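Local atomic coordinates of LEOA (Escherichia coli, PDB entry 4AUR), a protein that is a bacterial dynamin-like GTPase of enterotoxigenic Escherichia coli that probably binds and hydrolyses GTP and may be connected with heat-labile (LT) toxin. Residues 311-316 and 390-395; 384-389 and 448-453. All coordinates share one frame; numbering follows the deposited sequence.

Contact 1 (311-316 and 390-395); sequences SNDIKQ and QRLSDD
Leu-392 and Asp-313 meet between two antiparallel helices of the dynamin-like helical domain, segment 311-316 on the long helix 275-343 and segment 390-395 on helix 368-408. The segment axes run at 172° to each other and approach to 10.1 Å, so this is a side-by-side pairing in a helical bundle, filled by side chains. The closely packed side is built on Leu-392. Its CG stands opposite the backbone N (chi1 157°), which sends both methyls across the gap: CD1 lies 3.5 Å from Asp-313 CB, and CD2 lies 4.0 Å from Ile-314 CG1. Helix 530-544 covers this side, with Ile-532 and Glu-536 against Ile-314 and Met-535 against Leu-392, and both Ile-314 and Leu-392 are buried.

The opposite side is looser and partly open to solvent. Here Asp-313 and Asp-395 meet through their carboxylates, the side chains crossing at about a right angle with the carboxylate planes turned 56° apart. A proton shared between the two acids is possible but not settled at this resolution. Arg-309, one turn before Asp-313, forms a salt bridge to Asp-395 OD2 and would offset the negative charge. The closest approach of the two carboxylates is between Asp-313 OD2 and Asp-395 OD2, at 2.8 Å.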
loop_
_atom_site.group_PDB
_atom_site.type_symbol
_atom_site.label_atom_id
_atom_site.label_comp_id
_atom_site.label_asym_id
_atom_site.label_seq_id
_atom_site.Cartn_x
_atom_site.Cartn_y
_atom_site.Cartn_z
ATOM N N SER A 311 -3.907 25.531 -6.460
ATOM C CA SER A 311 -4.632 26.436 -7.350
ATOM C C SER A 311 -5.747 27.117 -6.584
ATOM O O SER A 311 -6.068 28.264 -6.858
ATOM C CB SER A 311 -5.157 25.689 -8.567
ATOM O OG SER A 311 -4.082 24.962 -9.174
ATOM N N ASN A 312 -6.300 26.438 -5.590
ATOM C CA ASN A 312 -7.207 27.097 -4.656
ATOM C C ASN A 312 -6.583 28.205 -3.843
ATOM O O ASN A 312 -7.172 29.245 -3.700
ATOM C CB ASN A 312 -7.789 26.082 -3.684
ATOM C CG ASN A 312 -8.810 25.202 -4.344
ATOM O OD1 ASN A 312 -9.308 25.527 -5.447
ATOM N ND2 ASN A 312 -9.133 24.073 -3.694
ATOM N N ASP A 313 -5.415 27.928 -3.274
ATOM C CA ASP A 313 -4.610 28.903 -2.535
ATOM C C ASP A 313 -4.355 30.143 -3.326
ATOM O O ASP A 313 -4.444 31.249 -2.819
ATOM C CB ASP A 313 -3.249 28.320 -2.212
ATOM C CG ASP A 313 -3.313 27.272 -1.152
ATOM O OD1 ASP A 313 -4.415 27.118 -0.568
ATOM O OD2 ASP A 313 -2.275 26.614 -0.910
ATOM N N ILE A 314 -4.011 29.942 -4.580
ATOM C CA ILE A 314 -3.770 31.039 -5.476
ATOM C C ILE A 314 -5.035 31.837 -5.717
ATOM O O ILE A 314 -4.994 33.017 -5.761
ATOM C CB ILE A 314 -3.167 30.496 -6.774
ATOM C CG1 ILE A 314 -1.747 30.054 -6.475
ATOM C CG2 ILE A 314 -3.174 31.539 -7.886
ATOM C CD1 ILE A 314 -1.139 29.280 -7.603
ATOM N N LYS A 315 -6.160 31.172 -5.836
ATOM C CA LYS A 315 -7.437 31.816 -6.033
ATOM C C LYS A 315 -7.774 32.685 -4.854
ATOM O O LYS A 315 -8.154 33.851 -5.016
ATOM C CB LYS A 315 -8.516 30.756 -6.205
ATOM C CG LYS A 315 -9.769 31.258 -6.893
ATOM C CD LYS A 315 -10.951 30.355 -6.577
ATOM C CE LYS A 315 -12.217 30.828 -7.279
ATOM N NZ LYS A 315 -13.361 29.883 -7.057
ATOM N N GLN A 316 -7.624 32.119 -3.662
ATOM C CA GLN A 316 -7.994 32.802 -2.440
ATOM C C GLN A 316 -7.063 33.965 -2.212
ATOM O O GLN A 316 -7.495 35.058 -1.897
ATOM C CB GLN A 316 -7.947 31.856 -1.252
ATOM C CG GLN A 316 -8.940 30.704 -1.354
ATOM C CD GLN A 316 -10.379 31.167 -1.346
ATOM O OE1 GLN A 316 -10.752 32.044 -0.556
ATOM N NE2 GLN A 316 -11.201 30.582 -2.224
ATOM N N GLN A 390 3.258 35.607 0.933
ATOM C CA GLN A 390 4.116 34.848 1.786
ATOM C C GLN A 390 3.410 33.670 2.425
ATOM O O GLN A 390 4.015 32.632 2.604
ATOM C CB GLN A 390 4.730 35.713 2.873
ATOM C CG GLN A 390 6.051 35.137 3.392
ATOM C CD GLN A 390 7.263 35.578 2.576
ATOM O OE1 GLN A 390 7.207 36.514 1.767
ATOM N NE2 GLN A 390 8.374 34.908 2.805
ATOM N N ARG A 391 2.149 33.832 2.792
ATOM C CA ARG A 391 1.379 32.719 3.334
ATOM C C ARG A 391 1.092 31.670 2.275
ATOM O O ARG A 391 0.952 30.495 2.587
ATOM C CB ARG A 391 0.068 33.193 3.945
ATOM C CG ARG A 391 0.237 33.661 5.377
ATOM C CD ARG A 391 -1.076 34.097 6.013
ATOM N NE ARG A 391 -1.273 35.540 5.885
ATOM C CZ ARG A 391 -2.153 36.127 5.083
ATOM N NH1 ARG A 391 -2.977 35.415 4.302
ATOM N NH2 ARG A 391 -2.200 37.452 5.069
ATOM N N LEU A 392 1.006 32.092 1.025
ATOM C CA LEU A 392 0.791 31.168 -0.053
ATOM C C LEU A 392 2.056 30.347 -0.292
ATOM O O LEU A 392 1.976 29.142 -0.439
ATOM C CB LEU A 392 0.349 31.913 -1.322
ATOM C CG LEU A 392 0.572 31.265 -2.688
ATOM C CD1 LEU A 392 -0.182 29.953 -2.803
ATOM C CD2 LEU A 392 0.126 32.241 -3.762
ATOM N N SER A 393 3.208 31.000 -0.345
ATOM C CA SER A 393 4.477 30.316 -0.506
ATOM C C SER A 393 4.665 29.321 0.618
ATOM O O SER A 393 5.134 28.228 0.389
ATOM C CB SER A 393 5.623 31.322 -0.490
ATOM O OG SER A 393 6.874 30.719 -0.213
ATOM N N ASP A 394 4.285 29.685 1.832
ATOM C CA ASP A 394 4.460 28.789 2.965
ATOM C C ASP A 394 3.579 27.527 2.917
ATOM O O ASP A 394 3.934 26.492 3.491
ATOM C CB ASP A 394 4.278 29.543 4.295
ATOM C CG ASP A 394 5.439 30.511 4.589
ATOM O OD1 ASP A 394 6.431 30.545 3.805
ATOM O OD2 ASP A 394 5.359 31.243 5.606
ATOM N N ASP A 395 2.439 27.587 2.247
ATOM C CA ASP A 395 1.616 26.391 2.181
ATOM C C ASP A 395 2.099 25.485 1.082
ATOM O O ASP A 395 2.234 24.295 1.263
ATOM C CB ASP A 395 0.153 26.686 1.947
ATOM C CG ASP A 395 -0.695 25.471 2.185
ATOM O OD1 ASP A 395 -0.428 24.787 3.193
ATOM O OD2 ASP A 395 -1.599 25.179 1.376
#

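Contact 2 (384-389 and 448-453); sequences QSTAVS and TGYVYK
Thr-386 and Tyr-450 mark the nearest backbone approach, CA to CA 6.6 Å, where helical segment 384-389 meets the extended, non-helical segment 448-453 that follows helix 430-447. The contact rests on a CH-pi interaction. The methyl CG2 of Thr-386 sits over the centre of one face of the Tyr-450 ring, 3.5 Å from the ring centroid and only 9° off the normal; its distances to the six ring carbons therefore span a narrow range, with CE2 and CD2 slightly the nearer. With OG1 beside the backbone N (chi1 -72°), the threonine keeps its two branches apart: CG2 is presented to the tyrosine, while OG1 turns back to hydrogen-bond the carbonyl O of Phe-382 one turn earlier in the same helix.

On the loop, Tyr-450 CG lies beside its own backbone N (chi1 -78°), a torsion that swings the ring over the helix. The ring extends past Thr-386 toward the next residue, and Tyr-450 OH comes 3.9 Å from Ala-387 CB, a plain van der Waals contact. Within the helix, Ser-389 OG donates to Thr-386 O at 3.0 Å, tilted 27° from the carbonyl plane. Farther along the segment, Lys-453 makes a cation-pi contact with Phe-527, although its side chain is poorly ordered.

What joins the segments is thus mainly dispersion between a methyl and an aromatic face, with at most a weak electrostatic part. Such a contact lays the loop along the bundle without directional polar bonds between the two segments.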
loop_
_atom_site.group_PDB
_atom_site.type_symbol
_atom_site.label_atom_id
_atom_site.label_comp_id
_atom_site.label_asym_id
_atom_site.label_seq_id
_atom_site.Cartn_x
_atom_site.Cartn_y
_atom_site.Cartn_z
ATOM N N GLN A 384 0.751 44.247 3.518
ATOM C CA GLN A 384 -0.341 43.300 3.692
ATOM C C GLN A 384 -0.374 42.337 2.496
ATOM O O GLN A 384 -0.424 41.129 2.673
ATOM C CB GLN A 384 -1.688 44.026 3.827
ATOM C CG GLN A 384 -1.883 44.806 5.125
ATOM C CD GLN A 384 -3.285 45.450 5.273
ATOM O OE1 GLN A 384 -3.815 46.130 4.373
ATOM N NE2 GLN A 384 -3.884 45.234 6.432
ATOM N N SER A 385 -0.306 42.877 1.284
ATOM C CA SER A 385 -0.340 42.053 0.081
ATOM C C SER A 385 0.923 41.203 -0.124
ATOM O O SER A 385 0.843 40.086 -0.607
ATOM C CB SER A 385 -0.628 42.893 -1.172
ATOM O OG SER A 385 0.566 43.425 -1.712
ATOM N N THR A 386 2.086 41.721 0.219
ATOM C CA THR A 386 3.293 40.871 0.252
ATOM C C THR A 386 3.145 39.744 1.303
ATOM O O THR A 386 3.635 38.656 1.108
ATOM C CB THR A 386 4.586 41.709 0.497
ATOM O OG1 THR A 386 4.897 42.474 -0.678
ATOM C CG2 THR A 386 5.789 40.815 0.827
ATOM N N ALA A 387 2.451 39.992 2.403
ATOM C CA ALA A 387 2.270 38.954 3.405
ATOM C C ALA A 387 1.325 37.866 2.928
ATOM O O ALA A 387 1.445 36.734 3.375
ATOM C CB ALA A 387 1.766 39.548 4.711
ATOM N N VAL A 388 0.381 38.207 2.053
ATOM C CA VAL A 388 -0.536 37.226 1.472
ATOM C C VAL A 388 0.251 36.238 0.626
ATOM O O VAL A 388 0.084 35.024 0.728
ATOM C CB VAL A 388 -1.622 37.907 0.601
ATOM C CG1 VAL A 388 -2.298 36.929 -0.370
ATOM C CG2 VAL A 388 -2.667 38.568 1.498
ATOM N N SER A 389 1.122 36.776 -0.206
ATOM C CA SER A 389 1.935 35.964 -1.071
ATOM C C SER A 389 2.931 35.136 -0.262
ATOM O O SER A 389 3.395 34.077 -0.713
ATOM C CB SER A 389 2.677 36.850 -2.065
ATOM O OG SER A 389 3.904 37.222 -1.505
ATOM N N THR A 448 9.901 33.956 -3.510
ATOM C CA THR A 448 9.336 34.524 -2.280
ATOM C C THR A 448 10.228 35.613 -1.708
ATOM O O THR A 448 11.400 35.349 -1.388
ATOM C CB THR A 448 9.178 33.414 -1.210
ATOM O OG1 THR A 448 8.509 32.285 -1.785
ATOM C CG2 THR A 448 8.393 33.903 -0.019
ATOM N N GLY A 449 9.693 36.830 -1.568
ATOM C CA GLY A 449 10.524 37.920 -1.083
ATOM C C GLY A 449 9.857 39.247 -0.847
ATOM O O GLY A 449 9.201 39.776 -1.738
ATOM N N TYR A 450 10.016 39.782 0.365
ATOM C CA TYR A 450 9.895 41.227 0.594
ATOM C C TYR A 450 10.987 41.886 -0.216
ATOM O O TYR A 450 12.099 41.378 -0.268
ATOM C CB TYR A 450 10.085 41.602 2.057
ATOM C CG TYR A 450 8.887 41.343 2.903
ATOM C CD1 TYR A 450 8.632 40.089 3.408
ATOM C CD2 TYR A 450 7.987 42.358 3.181
ATOM C CE1 TYR A 450 7.501 39.839 4.159
ATOM C CE2 TYR A 450 6.859 42.127 3.951
ATOM C CZ TYR A 450 6.620 40.862 4.444
ATOM O OH TYR A 450 5.491 40.627 5.222
ATOM N N VAL A 451 10.655 43.004 -0.846
ATOM C CA VAL A 451 11.536 43.674 -1.763
ATOM C C VAL A 451 11.614 45.136 -1.353
ATOM O O VAL A 451 10.662 45.674 -0.764
ATOM C CB VAL A 451 11.007 43.524 -3.208
ATOM C CG1 VAL A 451 9.940 44.572 -3.533
ATOM C CG2 VAL A 451 12.141 43.581 -4.223
ATOM N N TYR A 452 12.760 45.757 -1.603
ATOM C CA TYR A 452 12.888 47.188 -1.467
ATOM C C TYR A 452 13.380 47.774 -2.784
ATOM O O TYR A 452 14.490 47.455 -3.232
ATOM C CB TYR A 452 13.847 47.603 -0.349
ATOM C CG TYR A 452 13.822 49.110 -0.183
ATOM C CD1 TYR A 452 12.819 49.722 0.563
ATOM C CD2 TYR A 452 14.736 49.918 -0.840
ATOM C CE1 TYR A 452 12.749 51.095 0.693
ATOM C CE2 TYR A 452 14.677 51.295 -0.731
ATOM C CZ TYR A 452 13.675 51.891 0.041
ATOM O OH TYR A 452 13.609 53.278 0.156
ATOM N N LYS A 453 12.544 48.630 -3.380
ATOM C CA LYS A 453 12.865 49.342 -4.623
ATOM C C LYS A 453 12.633 50.841 -4.412
ATOM O O LYS A 453 11.483 51.283 -4.232
ATOM C CB LYS A 453 12.047 48.795 -5.821
ATOM C CG LYS A 453 10.619 48.304 -5.517
ATOM C CD LYS A 453 10.110 47.326 -6.589
ATOM C CE LYS A 453 8.714 46.772 -6.296
ATOM N NZ LYS A 453 7.631 47.800 -6.360
#

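Overall arrangement
Both contacts use helix 368-408: its segment 390-395 meets 311-316 in contact 1, and the preceding segment 384-389 meets the loop 448-453 in contact 2. The division is not strict, since Val-388 also reaches helix 275-343 and Gln-390 packs on Thr-448 and Tyr-450. The contact centres lie 13 Å apart, and Ser-393 OG is 2.8 Å from Thr-448 OG1, probably a hydrogen bond. Met-535 of helix 530-544 reaches Ser-393 and Ser-389, and so touches both contacts. Their centres are about 30 Å and 41 Å from the centre of the chain, in the elongated helical part; the probable P-loop of the GTPase region is a separate part of the chain.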